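PDB 2GEN: probable transcriptional regulator from Pseudomonas aeruginosa PAO1, which probably binds DNA through a helix-turn-helix motif and regulates transcription, as a dimeric member of the TetR family. Local coordinates for residues A[58-63]-A[118-123]; A[69-74]-A[129-134]; A[79-84]-A[187-192]; A[86-91]-A[155-160]. One frame throughout, in Å; residues are numbered along the deposited sequence.

Interaction 1: residues A[58-63]-A[118-123]; sequences LYLAGI and GERLRA
Leu60 and Leu121 meet where two helices of this all-helical TetR-family fold, 51-76 and 118-141, run side by side. The short segments are almost parallel, 5° apart, with their axes 10.9 Å from each other. The two methyls of Leu60 split the work. CD2 rests against the start of the Leu121 side chain, 3.9 Å from Leu121 CB, while CD1 sits over one face of the Arg120 guanidinium, 3.6 Å from Arg120 NH2 and displaced toward the rim. Leu121 sends its CG away from its own backbone N (chi1 176°), and this carries CD1 in between Tyr59 and Ile63. Tyr59 offers the edge of its ring, with CE2 3.7 Å from Leu121 CD1. Ile63 crosses Leu121 at about a right angle, and methyl meets methyl, Ile63 CD1 lying 3.6 Å from Leu121 CD1. Further out, helix 99-114 packs against Tyr59 through Ile105, Arg109 and Val112. Arg120 reaches Leu60 by a bend at chi3 (64°), which folds its end back toward helix 51-76. There Glu57, the residue just before Leu58, anchors the charged end in a salt bridge between Glu57 OE2 and Arg120 NH1.

Interaction 2: residues A[69-74]-A[129-134]; sequences LLEAGF and FARIHA
Glu71 and Arg131 join helix 51-76 to helix 118-141, two roughly parallel helices of the TetR-type all-helical fold, by a salt bridge at the protein surface. Arg131 NE donates to Glu71 OE1 at 2.9 Å with an N-H...O angle of 150°. The acceptor lies close to the guanidinium plane and is met on its syn side, 30° out of the carboxylate plane; the two flat groups are turned 66° against each other. Arg131 NH2 has a partner of its own: water 1 accepts from it at 2.8 Å and donates to the backbone oxygen Glu71 O at 2.7 Å. One glutamate thus holds two nitrogens, one directly and one through water. A bend at chi2 swings the Arg131 chain toward helix 51-76, where the ring carbon Phe74 CD2 lies over the centre of one guanidinium face, 3.7 Å from Arg131 CZ, the ring itself being tilted. Beneath this polar layer, Leu70 CD1 touches Ile132 CD1 at 3.8 Å, and the edge of the Phe74 ring approaches Ile132 CG1. With NE and NH2 both bonded and Phe74 CD2 over one face, the guanidinium has little freedom to rotate, and its charge is probably balanced largely by Glu71.

Interaction 3: residues A[79-84]-A[187-192]; sequences SAEETV and VAWDSV
The amino-terminal turn of helix 80-97 packs here on the last turns of helix 181-192, with Glu81 laid flat on the indole of Trp189. Glu81 CG stands 3.4 Å from the centroid of the Trp189 five-membered ring, almost on the ring normal, a CH-pi contact. CG lies opposite the backbone N (chi1 180°) and the chain beyond stays extended, which lets the carboxylate continue over the indole with its plane only 6° from that of the ring. Past the ring edge, water 2 lies in the indole plane and accepts from Trp189 NE1 at 2.9 Å; its bond to Glu81 OE1 is weak. Ser79 begins the helix as its N-cap: Ser79 OG accepts from Glu82 N at 3.0 Å in a nearly straight bond.

Helix 181-192 belongs to the carboxy-terminal part of the TetR-type fold, where it also faces the second subunit, and Ser191 OG is hydrogen-bonded to Ser191 OG of that other chain. Deeper in, Val84 fills the angle between the two helices. Its CG2 comes to the indole edge, 4.1 Å from Trp189 CE3, and its CG1 reaches Ala188 CB and Val192 CG2. Phe145, from the loop between helices 118-141 and 150-169, packs on both Val84 and Trp189. Ala80 CB completes the patch, 4.1 Å from Trp189 CZ3 at the six-membered end of the indole.

Interaction 4: residues A[86-91]-A[155-160]; sequences LLVTSY and SVVIGP
Val157 is directed toward helix 80-97, and its CG1 meets two side chains there. Leu87 crosses it at about a right angle, with Leu87 CD1 3.9 Å from Val157 CG1. Val88 comes in at a slant, and its CG2 is shared: 3.9 Å from Val157 CG1 and 3.3 Å from the backbone oxygen Val157 O. Ile158 works differently. The base of its side chain leaves the helix without heading for the partner, but CG1 swings far from the backbone N (chi1 -154°) and chi2 then turns CD1 inward. That methyl settles 3.4 Å from Leu87 O and 3.8 Å from Tyr91 CB, the first carbon of the tyrosine side chain.

Helices 80-97 and 150-169 lie at a shallow crossing angle of -21° in the helical domain that, in TetR-family proteins, usually binds the ligand and forms the dimer. Helix 150-169 also borders the second subunit: Pro160 packs on Pro160 of that chain, and Ile158 itself packs on its Asp163. A kink marks this helix at Pro160, whose nitrogen has no hydrogen to give to the preceding turn. Tyr91 is held further by an edge-to-face pairing with His162. Leu87 O also accepts from Tyr66 OH of helix 51-76. Along helix 80-97, Ser90 N and Ser90 OG reach Leu86 O from opposite faces of its carbonyl plane, the hydroxyl at 2.8 Å.

Interactions 1 and 2 are two stations on the same pair of helices, 51-76 and 118-141, with centres about 17 Å apart. Interactions 3 and 4 share helix 80-97, with centres about 10 Å apart, and bring in helices 181-192 and 150-169. Interaction 2 touches both 4 and 3, through Leu70 on Leu87 and Phe74 on Thr83; 3 and 4 also pack directly on each other, while interaction 1 stands apart. Along the chain the first segments come in the order 1, 2, 3, 4, and the pairings of 1 and 2 alternate with those of 3 and 4. Interactions 3 and 4 both touch the second subunit, so packing runs continuously from interaction 2 to the dimer interface.

Interaction 1: residues A[58-63]-A[118-123]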
loop_
_atom_site.group_PDB
_atom_site.type_symbol
_atom_site.label_atom_id
_atom_site.label_comp_id
_atom_site.label_asym_id
_atom_site.label_seq_id
_atom_site.Cartn_x
_atom_site.Cartn_y
_atom_site.Cartn_z
ATOM N N LEU A 58 -5.391 14.243 13.362
ATOM C CA LEU A 58 -5.840 14.241 11.959
ATOM C C LEU A 58 -5.853 12.805 11.394
ATOM O O LEU A 58 -6.810 12.378 10.690
ATOM C CB LEU A 58 -4.962 15.175 11.105
ATOM C CG LEU A 58 -5.268 15.250 9.589
ATOM C CD1 LEU A 58 -6.716 15.732 9.347
ATOM C CD2 LEU A 58 -4.249 16.120 8.823
ATOM N N TYR A 59 -4.797 12.059 11.715
ATOM C CA TYR A 59 -4.686 10.662 11.294
ATOM C C TYR A 59 -5.832 9.845 11.884
ATOM O O TYR A 59 -6.579 9.141 11.150
ATOM C CB TYR A 59 -3.324 10.054 11.696
ATOM C CG TYR A 59 -3.166 8.665 11.152
ATOM C CD1 TYR A 59 -2.658 8.449 9.872
ATOM C CD2 TYR A 59 -3.571 7.563 11.906
ATOM C CE1 TYR A 59 -2.548 7.125 9.363
ATOM C CE2 TYR A 59 -3.466 6.272 11.415
ATOM C CZ TYR A 59 -2.968 6.053 10.168
ATOM O OH TYR A 59 -2.922 4.749 9.713
ATOM N N LEU A 60 -5.980 9.917 13.202
ATOM C CA LEU A 60 -6.998 9.104 13.882
ATOM C C LEU A 60 -8.418 9.456 13.429
ATOM O O LEU A 60 -9.279 8.566 13.302
ATOM C CB LEU A 60 -6.891 9.242 15.396
ATOM C CG LEU A 60 -5.587 8.747 16.045
ATOM C CD1 LEU A 60 -5.641 9.076 17.540
ATOM C CD2 LEU A 60 -5.372 7.245 15.853
ATOM N N ALA A 61 -8.678 10.746 13.216
ATOM C CA ALA A 61 -9.999 11.163 12.699
ATOM C C ALA A 61 -10.282 10.595 11.313
ATOM O O ALA A 61 -11.440 10.240 11.019
ATOM C CB ALA A 61 -10.118 12.662 12.674
ATOM N N GLY A 62 -9.251 10.516 10.474
ATOM C CA GLY A 62 -9.403 9.997 9.119
ATOM C C GLY A 62 -9.740 8.521 9.108
ATOM O O GLY A 62 -10.694 8.104 8.451
ATOM N N ILE A 63 -8.970 7.700 9.827
ATOM C CA ILE A 63 -9.366 6.293 9.948
ATOM C C ILE A 63 -10.715 6.148 10.660
ATOM O O ILE A 63 -11.504 5.256 10.318
ATOM C CB ILE A 63 -8.244 5.366 10.539
ATOM C CG1 ILE A 63 -7.898 5.768 11.989
ATOM C CG2 ILE A 63 -7.017 5.404 9.632
ATOM C CD1 ILE A 63 -6.985 4.730 12.714
ATOM N N GLY A 118 0.315 6.509 19.829
ATOM C CA GLY A 118 0.491 5.111 19.414
ATOM C C GLY A 118 -0.462 4.138 20.100
ATOM O O GLY A 118 -0.988 3.215 19.461
ATOM N N GLU A 119 -0.690 4.350 21.395
ATOM C CA GLU A 119 -1.587 3.515 22.183
ATOM C C GLU A 119 -3.023 3.649 21.692
ATOM O O GLU A 119 -3.761 2.649 21.566
ATOM C CB GLU A 119 -1.510 3.908 23.665
ATOM C CG GLU A 119 -0.305 3.323 24.404
ATOM C CD GLU A 119 1.022 4.064 24.152
ATOM O OE1 GLU A 119 1.030 5.177 23.551
ATOM O OE2 GLU A 119 2.071 3.521 24.590
ATOM N N ARG A 120 -3.415 4.893 21.415
ATOM C CA ARG A 120 -4.762 5.173 20.939
ATOM C C ARG A 120 -4.972 4.604 19.556
ATOM O O ARG A 120 -6.064 4.115 19.253
ATOM C CB ARG A 120 -5.029 6.659 20.918
ATOM C CG ARG A 120 -5.521 7.190 22.233
ATOM C CD ARG A 120 -5.653 8.681 22.177
ATOM N NE ARG A 120 -6.660 9.111 21.211
ATOM C CZ ARG A 120 -6.835 10.368 20.807
ATOM N NH1 ARG A 120 -6.067 11.351 21.290
ATOM N NH2 ARG A 120 -7.781 10.646 19.908
ATOM N N LEU A 121 -3.939 4.700 18.722
ATOM C CA LEU A 121 -3.981 4.102 17.384
ATOM C C LEU A 121 -4.205 2.578 17.490
ATOM O O LEU A 121 -5.071 2.027 16.796
ATOM C CB LEU A 121 -2.726 4.445 16.566
ATOM C CG LEU A 121 -2.548 3.841 15.163
ATOM C CD1 LEU A 121 -3.835 3.975 14.282
ATOM C CD2 LEU A 121 -1.319 4.372 14.425
ATOM N N ARG A 122 -3.467 1.917 18.381
ATOM C CA ARG A 122 -3.642 0.467 18.590
ATOM C C ARG A 122 -5.056 0.104 19.056
ATOM O O ARG A 122 -5.659 -0.855 18.528
ATOM C CB ARG A 122 -2.609 -0.115 19.574
ATOM C CG ARG A 122 -1.178 -0.187 19.059
ATOM C CD ARG A 122 -0.233 -0.754 20.165
ATOM N NE ARG A 122 -0.692 -2.052 20.689
ATOM C CZ ARG A 122 -0.541 -3.230 20.076
ATOM N NH1 ARG A 122 0.046 -3.313 18.884
ATOM N NH2 ARG A 122 -0.989 -4.340 20.655
ATOM N N ALA A 123 -5.568 0.837 20.052
ATOM C CA ALA A 123 -6.916 0.627 20.571
ATOM C C ALA A 123 -7.999 0.888 19.502
ATOM O O ALA A 123 -8.973 0.100 19.369
ATOM C CB ALA A 123 -7.145 1.512 21.792
#

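Interaction 2: residues A[69-74]-A[129-134]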
loop_
_atom_site.group_PDB
_atom_site.type_symbol
_atom_site.label_atom_id
_atom_site.label_comp_id
_atom_site.label_asym_id
_atom_site.label_seq_id
_atom_site.Cartn_x
_atom_site.Cartn_y
_atom_site.Cartn_z
ATOM N N LEU A 69 -18.411 4.948 8.640
ATOM C CA LEU A 69 -19.148 4.531 7.425
ATOM C C LEU A 69 -19.565 3.073 7.554
ATOM O O LEU A 69 -20.713 2.710 7.272
ATOM C CB LEU A 69 -18.300 4.739 6.176
ATOM C CG LEU A 69 -18.136 6.213 5.788
ATOM C CD1 LEU A 69 -17.284 6.299 4.562
ATOM C CD2 LEU A 69 -19.499 6.939 5.547
ATOM N N LEU A 70 -18.629 2.244 8.018
ATOM C CA LEU A 70 -18.911 0.804 8.171
ATOM C C LEU A 70 -19.959 0.565 9.197
ATOM O O LEU A 70 -20.859 -0.226 8.958
ATOM C CB LEU A 70 -17.651 -0.017 8.500
ATOM C CG LEU A 70 -16.600 0.056 7.393
ATOM C CD1 LEU A 70 -15.468 -0.932 7.826
ATOM C CD2 LEU A 70 -17.085 -0.256 5.962
ATOM N N GLU A 71 -19.846 1.248 10.325
ATOM C CA GLU A 71 -20.840 1.124 11.398
ATOM C C GLU A 71 -22.223 1.467 10.889
ATOM O O GLU A 71 -23.156 0.666 11.051
ATOM C CB GLU A 71 -20.414 1.932 12.632
ATOM C CG GLU A 71 -21.524 2.020 13.713
ATOM C CD GLU A 71 -21.748 0.744 14.524
ATOM O OE1 GLU A 71 -20.881 -0.159 14.514
ATOM O OE2 GLU A 71 -22.805 0.663 15.210
ATOM N N ALA A 72 -22.337 2.593 10.166
ATOM C CA ALA A 72 -23.641 2.994 9.604
ATOM C C ALA A 72 -24.159 1.941 8.626
ATOM O O ALA A 72 -25.334 1.574 8.618
ATOM C CB ALA A 72 -23.546 4.368 8.925
ATOM N N GLY A 73 -23.273 1.449 7.789
ATOM C CA GLY A 73 -23.671 0.508 6.753
ATOM C C GLY A 73 -24.005 -0.899 7.254
ATOM O O GLY A 73 -24.911 -1.532 6.733
ATOM N N PHE A 74 -23.257 -1.405 8.228
ATOM C CA PHE A 74 -23.475 -2.795 8.684
ATOM C C PHE A 74 -24.910 -2.935 9.148
ATOM O O PHE A 74 -25.567 -3.946 8.830
ATOM C CB PHE A 74 -22.496 -3.157 9.793
ATOM C CG PHE A 74 -21.066 -3.384 9.313
ATOM C CD1 PHE A 74 -20.804 -3.984 8.085
ATOM C CD2 PHE A 74 -19.981 -3.086 10.161
ATOM C CE1 PHE A 74 -19.480 -4.201 7.651
ATOM C CE2 PHE A 74 -18.640 -3.337 9.754
ATOM C CZ PHE A 74 -18.393 -3.890 8.508
ATOM N N PHE A 129 -11.233 -3.501 13.840
ATOM C CA PHE A 129 -11.113 -4.909 13.416
ATOM C C PHE A 129 -12.208 -5.726 14.076
ATOM O O PHE A 129 -12.809 -6.600 13.470
ATOM C CB PHE A 129 -9.741 -5.496 13.809
ATOM C CG PHE A 129 -9.759 -6.980 13.994
ATOM C CD1 PHE A 129 -9.590 -7.833 12.911
ATOM C CD2 PHE A 129 -9.982 -7.547 15.262
ATOM C CE1 PHE A 129 -9.646 -9.202 13.063
ATOM C CE2 PHE A 129 -10.038 -8.924 15.424
ATOM C CZ PHE A 129 -9.855 -9.758 14.305
ATOM N N ALA A 130 -12.458 -5.455 15.343
ATOM C CA ALA A 130 -13.440 -6.247 16.059
ATOM C C ALA A 130 -14.846 -6.103 15.508
ATOM O O ALA A 130 -15.596 -7.082 15.421
ATOM C CB ALA A 130 -13.389 -5.941 17.541
ATOM N N ARG A 131 -15.185 -4.884 15.086
ATOM C CA ARG A 131 -16.510 -4.630 14.526
ATOM C C ARG A 131 -16.645 -5.347 13.167
ATOM O O ARG A 131 -17.693 -5.920 12.846
ATOM C CB ARG A 131 -16.702 -3.110 14.391
ATOM C CG ARG A 131 -18.013 -2.728 13.734
ATOM C CD ARG A 131 -19.198 -3.161 14.616
ATOM N NE ARG A 131 -20.569 -2.984 14.093
ATOM C CZ ARG A 131 -21.253 -3.959 13.500
ATOM N NH1 ARG A 131 -20.662 -5.134 13.287
ATOM N NH2 ARG A 131 -22.512 -3.756 13.087
ATOM N N ILE A 132 -15.610 -5.271 12.341
ATOM C CA ILE A 132 -15.637 -5.947 11.050
ATOM C C ILE A 132 -15.719 -7.471 11.243
ATOM O O ILE A 132 -16.556 -8.161 10.619
ATOM C CB ILE A 132 -14.429 -5.571 10.202
ATOM C CG1 ILE A 132 -14.482 -4.068 9.856
ATOM C CG2 ILE A 132 -14.382 -6.415 8.925
ATOM C CD1 ILE A 132 -13.184 -3.623 9.156
ATOM N N HIS A 133 -14.910 -7.995 12.156
ATOM C CA HIS A 133 -14.958 -9.440 12.447
ATOM C C HIS A 133 -16.353 -9.862 12.897
ATOM O O HIS A 133 -16.892 -10.854 12.403
ATOM C CB HIS A 133 -13.879 -9.846 13.456
ATOM C CG HIS A 133 -13.716 -11.327 13.583
ATOM N ND1 HIS A 133 -14.557 -12.106 14.362
ATOM C CD2 HIS A 133 -12.823 -12.178 13.022
ATOM C CE1 HIS A 133 -14.185 -13.374 14.268
ATOM N NE2 HIS A 133 -13.137 -13.449 13.457
ATOM N N ALA A 134 -16.992 -9.064 13.768
ATOM C CA ALA A 134 -18.372 -9.376 14.199
ATOM C C ALA A 134 -19.364 -9.313 13.065
ATOM O O ALA A 134 -20.251 -10.167 12.987
ATOM C CB ALA A 134 -18.794 -8.454 15.354
HETATM O O HOH W 1 -23.749 -1.303 12.857
#

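Interaction 3: residues A[79-84]-A[187-192]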
loop_
_atom_site.group_PDB
_atom_site.type_symbol
_atom_site.label_atom_id
_atom_site.label_comp_id
_atom_site.label_asym_id
_atom_site.label_seq_id
_atom_site.Cartn_x
_atom_site.Cartn_y
_atom_site.Cartn_z
ATOM N N SER A 79 -27.452 -8.486 3.132
ATOM C CA SER A 79 -26.810 -9.725 2.652
ATOM C C SER A 79 -25.308 -9.709 2.827
ATOM O O SER A 79 -24.685 -8.637 3.022
ATOM C CB SER A 79 -27.092 -9.935 1.158
ATOM O OG SER A 79 -26.468 -8.919 0.374
ATOM N N ALA A 80 -24.720 -10.900 2.732
ATOM C CA ALA A 80 -23.258 -11.040 2.815
ATOM C C ALA A 80 -22.673 -10.209 1.657
ATOM O O ALA A 80 -21.685 -9.526 1.849
ATOM C CB ALA A 80 -22.862 -12.495 2.627
ATOM N N GLU A 81 -23.312 -10.310 0.495
ATOM C CA GLU A 81 -22.827 -9.554 -0.670
ATOM C C GLU A 81 -22.765 -8.038 -0.378
ATOM O O GLU A 81 -21.728 -7.375 -0.565
ATOM C CB GLU A 81 -23.720 -9.806 -1.881
ATOM C CG GLU A 81 -23.254 -9.034 -3.104
ATOM C CD GLU A 81 -24.105 -9.254 -4.336
ATOM O OE1 GLU A 81 -25.091 -10.013 -4.295
ATOM O OE2 GLU A 81 -23.805 -8.613 -5.367
ATOM N N GLU A 82 -23.868 -7.472 0.108
ATOM C CA GLU A 82 -23.824 -6.056 0.486
ATOM C C GLU A 82 -22.779 -5.724 1.567
ATOM O O GLU A 82 -22.128 -4.669 1.558
ATOM C CB GLU A 82 -25.204 -5.600 0.947
ATOM C CG GLU A 82 -26.213 -5.478 -0.205
ATOM C CD GLU A 82 -27.454 -4.643 0.169
ATOM O OE1 GLU A 82 -27.629 -4.250 1.355
ATOM O OE2 GLU A 82 -28.290 -4.430 -0.738
ATOM N N THR A 83 -22.600 -6.636 2.528
ATOM C CA THR A 83 -21.624 -6.388 3.597
ATOM C C THR A 83 -20.197 -6.274 3.044
ATOM O O THR A 83 -19.430 -5.399 3.413
ATOM C CB THR A 83 -21.816 -7.501 4.695
ATOM O OG1 THR A 83 -23.172 -7.464 5.173
ATOM C CG2 THR A 83 -20.847 -7.258 5.858
ATOM N N VAL A 84 -19.847 -7.175 2.128
ATOM C CA VAL A 84 -18.564 -7.166 1.492
ATOM C C VAL A 84 -18.418 -5.911 0.621
ATOM O O VAL A 84 -17.444 -5.181 0.727
ATOM C CB VAL A 84 -18.391 -8.430 0.648
ATOM C CG1 VAL A 84 -17.149 -8.332 -0.201
ATOM C CG2 VAL A 84 -18.195 -9.631 1.601
ATOM N N VAL A 187 -15.794 -7.296 -7.906
ATOM C CA VAL A 187 -14.692 -8.217 -7.840
ATOM C C VAL A 187 -14.451 -8.679 -6.410
ATOM O O VAL A 187 -14.174 -9.848 -6.204
ATOM C CB VAL A 187 -13.435 -7.618 -8.351
ATOM C CG1 VAL A 187 -12.241 -8.520 -7.981
ATOM C CG2 VAL A 187 -13.556 -7.374 -9.925
ATOM N N ALA A 188 -14.580 -7.782 -5.438
ATOM C CA ALA A 188 -14.349 -8.181 -4.014
ATOM C C ALA A 188 -15.345 -9.314 -3.683
ATOM O O ALA A 188 -14.957 -10.356 -3.105
ATOM C CB ALA A 188 -14.573 -6.970 -3.088
ATOM N N TRP A 189 -16.611 -9.099 -3.974
ATOM C CA TRP A 189 -17.667 -10.113 -3.673
ATOM C C TRP A 189 -17.350 -11.390 -4.433
ATOM O O TRP A 189 -17.287 -12.491 -3.866
ATOM C CB TRP A 189 -19.050 -9.594 -4.056
ATOM C CG TRP A 189 -20.114 -10.612 -3.976
ATOM C CD1 TRP A 189 -20.981 -10.945 -4.976
ATOM C CD2 TRP A 189 -20.433 -11.467 -2.862
ATOM N NE1 TRP A 189 -21.850 -11.946 -4.567
ATOM C CE2 TRP A 189 -21.538 -12.280 -3.270
ATOM C CE3 TRP A 189 -19.935 -11.605 -1.557
ATOM C CZ2 TRP A 189 -22.128 -13.230 -2.430
ATOM C CZ3 TRP A 189 -20.550 -12.570 -0.727
ATOM C CH2 TRP A 189 -21.615 -13.365 -1.170
ATOM N N ASP A 190 -17.098 -11.264 -5.749
ATOM C CA ASP A 190 -16.787 -12.471 -6.507
ATOM C C ASP A 190 -15.530 -13.232 -6.046
ATOM O O ASP A 190 -15.472 -14.482 -6.185
ATOM C CB ASP A 190 -16.719 -12.131 -8.015
ATOM C CG ASP A 190 -18.068 -11.926 -8.595
ATOM O OD1 ASP A 190 -19.052 -12.543 -8.125
ATOM O OD2 ASP A 190 -18.164 -11.176 -9.599
ATOM N N SER A 191 -14.569 -12.507 -5.470
ATOM C CA SER A 191 -13.313 -13.075 -5.034
ATOM C C SER A 191 -13.494 -13.867 -3.755
ATOM O O SER A 191 -12.806 -14.855 -3.567
ATOM C CB SER A 191 -12.249 -12.020 -4.809
ATOM O OG SER A 191 -11.941 -11.401 -6.045
ATOM N N VAL A 192 -14.414 -13.434 -2.884
ATOM C CA VAL A 192 -14.513 -14.105 -1.572
ATOM C C VAL A 192 -15.739 -14.982 -1.438
ATOM O O VAL A 192 -15.787 -15.802 -0.487
ATOM C CB VAL A 192 -14.469 -13.123 -0.369
ATOM C CG1 VAL A 192 -13.129 -12.399 -0.269
ATOM C CG2 VAL A 192 -15.635 -12.120 -0.467
HETATM O O HOH W 2 -24.316 -13.119 -5.679
#

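Interaction 4: residues A[86-91]-A[155-160]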
loop_
_atom_site.group_PDB
_atom_site.type_symbol
_atom_site.label_atom_id
_atom_site.label_comp_id
_atom_site.label_asym_id
_atom_site.label_seq_id
_atom_site.Cartn_x
_atom_site.Cartn_y
_atom_site.Cartn_z
ATOM N N LEU A 86 -19.794 -3.058 0.915
ATOM C CA LEU A 86 -19.688 -1.904 1.803
ATOM C C LEU A 86 -18.261 -1.610 2.192
ATOM O O LEU A 86 -17.876 -0.452 2.272
ATOM C CB LEU A 86 -20.593 -2.134 3.045
ATOM C CG LEU A 86 -20.534 -0.973 4.039
ATOM C CD1 LEU A 86 -21.333 0.214 3.493
ATOM C CD2 LEU A 86 -21.103 -1.504 5.353
ATOM N N LEU A 87 -17.451 -2.651 2.497
ATOM C CA LEU A 87 -16.048 -2.415 2.837
ATOM C C LEU A 87 -15.339 -1.684 1.694
ATOM O O LEU A 87 -14.512 -0.828 1.949
ATOM C CB LEU A 87 -15.349 -3.745 3.092
ATOM C CG LEU A 87 -15.881 -4.495 4.348
ATOM C CD1 LEU A 87 -15.411 -5.962 4.369
ATOM C CD2 LEU A 87 -15.409 -3.806 5.620
ATOM N N VAL A 88 -15.703 -2.029 0.468
ATOM C CA VAL A 88 -15.042 -1.447 -0.708
ATOM C C VAL A 88 -15.609 -0.086 -1.076
ATOM O O VAL A 88 -14.841 0.877 -1.176
ATOM C CB VAL A 88 -15.142 -2.373 -1.901
ATOM C CG1 VAL A 88 -14.512 -1.711 -3.229
ATOM C CG2 VAL A 88 -14.359 -3.687 -1.590
ATOM N N THR A 89 -16.932 -0.009 -1.256
ATOM C CA THR A 89 -17.497 1.347 -1.662
ATOM C C THR A 89 -17.215 2.415 -0.604
ATOM O O THR A 89 -17.032 3.567 -0.959
ATOM C CB THR A 89 -18.993 1.276 -1.947
ATOM O OG1 THR A 89 -19.686 0.910 -0.745
ATOM C CG2 THR A 89 -19.271 0.233 -3.008
ATOM N N SER A 90 -17.214 2.076 0.694
ATOM C CA SER A 90 -16.950 3.062 1.730
ATOM C C SER A 90 -15.553 3.657 1.585
ATOM O O SER A 90 -15.359 4.868 1.735
ATOM C CB SER A 90 -17.178 2.487 3.139
ATOM O OG SER A 90 -18.523 2.127 3.286
ATOM N N TYR A 91 -14.577 2.798 1.264
ATOM C CA TYR A 91 -13.221 3.270 1.141
ATOM C C TYR A 91 -13.059 4.143 -0.110
ATOM O O TYR A 91 -12.554 5.265 -0.012
ATOM C CB TYR A 91 -12.241 2.086 1.124
ATOM C CG TYR A 91 -10.860 2.597 0.991
ATOM C CD1 TYR A 91 -10.264 3.310 2.054
ATOM C CD2 TYR A 91 -10.146 2.440 -0.204
ATOM C CE1 TYR A 91 -8.955 3.828 1.925
ATOM C CE2 TYR A 91 -8.852 2.949 -0.339
ATOM C CZ TYR A 91 -8.271 3.624 0.715
ATOM O OH TYR A 91 -7.006 4.154 0.576
ATOM N N SER A 155 -7.346 -8.615 3.173
ATOM C CA SER A 155 -6.504 -8.132 2.044
ATOM C C SER A 155 -7.087 -8.427 0.689
ATOM O O SER A 155 -6.870 -7.595 -0.243
ATOM C CB SER A 155 -5.083 -8.731 2.120
ATOM O OG SER A 155 -4.374 -8.075 3.157
ATOM N N VAL A 156 -7.772 -9.558 0.496
ATOM C CA VAL A 156 -8.462 -9.730 -0.796
ATOM C C VAL A 156 -9.577 -8.725 -0.974
ATOM O O VAL A 156 -9.662 -8.105 -2.038
ATOM C CB VAL A 156 -8.762 -11.197 -1.378
ATOM C CG1 VAL A 156 -7.909 -12.347 -0.801
ATOM C CG2 VAL A 156 -10.129 -11.476 -1.867
ATOM N N VAL A 157 -10.361 -8.487 0.083
ATOM C CA VAL A 157 -11.499 -7.556 -0.097
ATOM C C VAL A 157 -11.051 -6.113 -0.371
ATOM O O VAL A 157 -11.592 -5.457 -1.319
ATOM C CB VAL A 157 -12.473 -7.623 1.117
ATOM C CG1 VAL A 157 -13.554 -6.474 1.029
ATOM C CG2 VAL A 157 -13.134 -8.966 1.125
ATOM N N ILE A 158 -10.096 -5.625 0.412
ATOM C CA ILE A 158 -9.681 -4.196 0.333
ATOM C C ILE A 158 -8.388 -3.912 -0.431
ATOM O O ILE A 158 -8.084 -2.736 -0.746
ATOM C CB ILE A 158 -9.667 -3.509 1.755
ATOM C CG1 ILE A 158 -9.873 -1.985 1.669
ATOM C CG2 ILE A 158 -8.422 -3.837 2.517
ATOM C CD1 ILE A 158 -11.264 -1.632 1.121
ATOM N N GLY A 159 -7.568 -4.954 -0.686
ATOM C CA GLY A 159 -6.251 -4.737 -1.306
ATOM C C GLY A 159 -6.362 -4.035 -2.674
ATOM O O GLY A 159 -5.632 -3.080 -2.887
ATOM N N PRO A 160 -7.223 -4.535 -3.573
ATOM C CA PRO A 160 -7.318 -3.811 -4.874
ATOM C C PRO A 160 -7.673 -2.323 -4.738
ATOM O O PRO A 160 -7.005 -1.457 -5.352
ATOM C CB PRO A 160 -8.382 -4.593 -5.637
ATOM C CG PRO A 160 -8.209 -6.014 -5.151
ATOM C CD PRO A 160 -8.040 -5.764 -3.635
#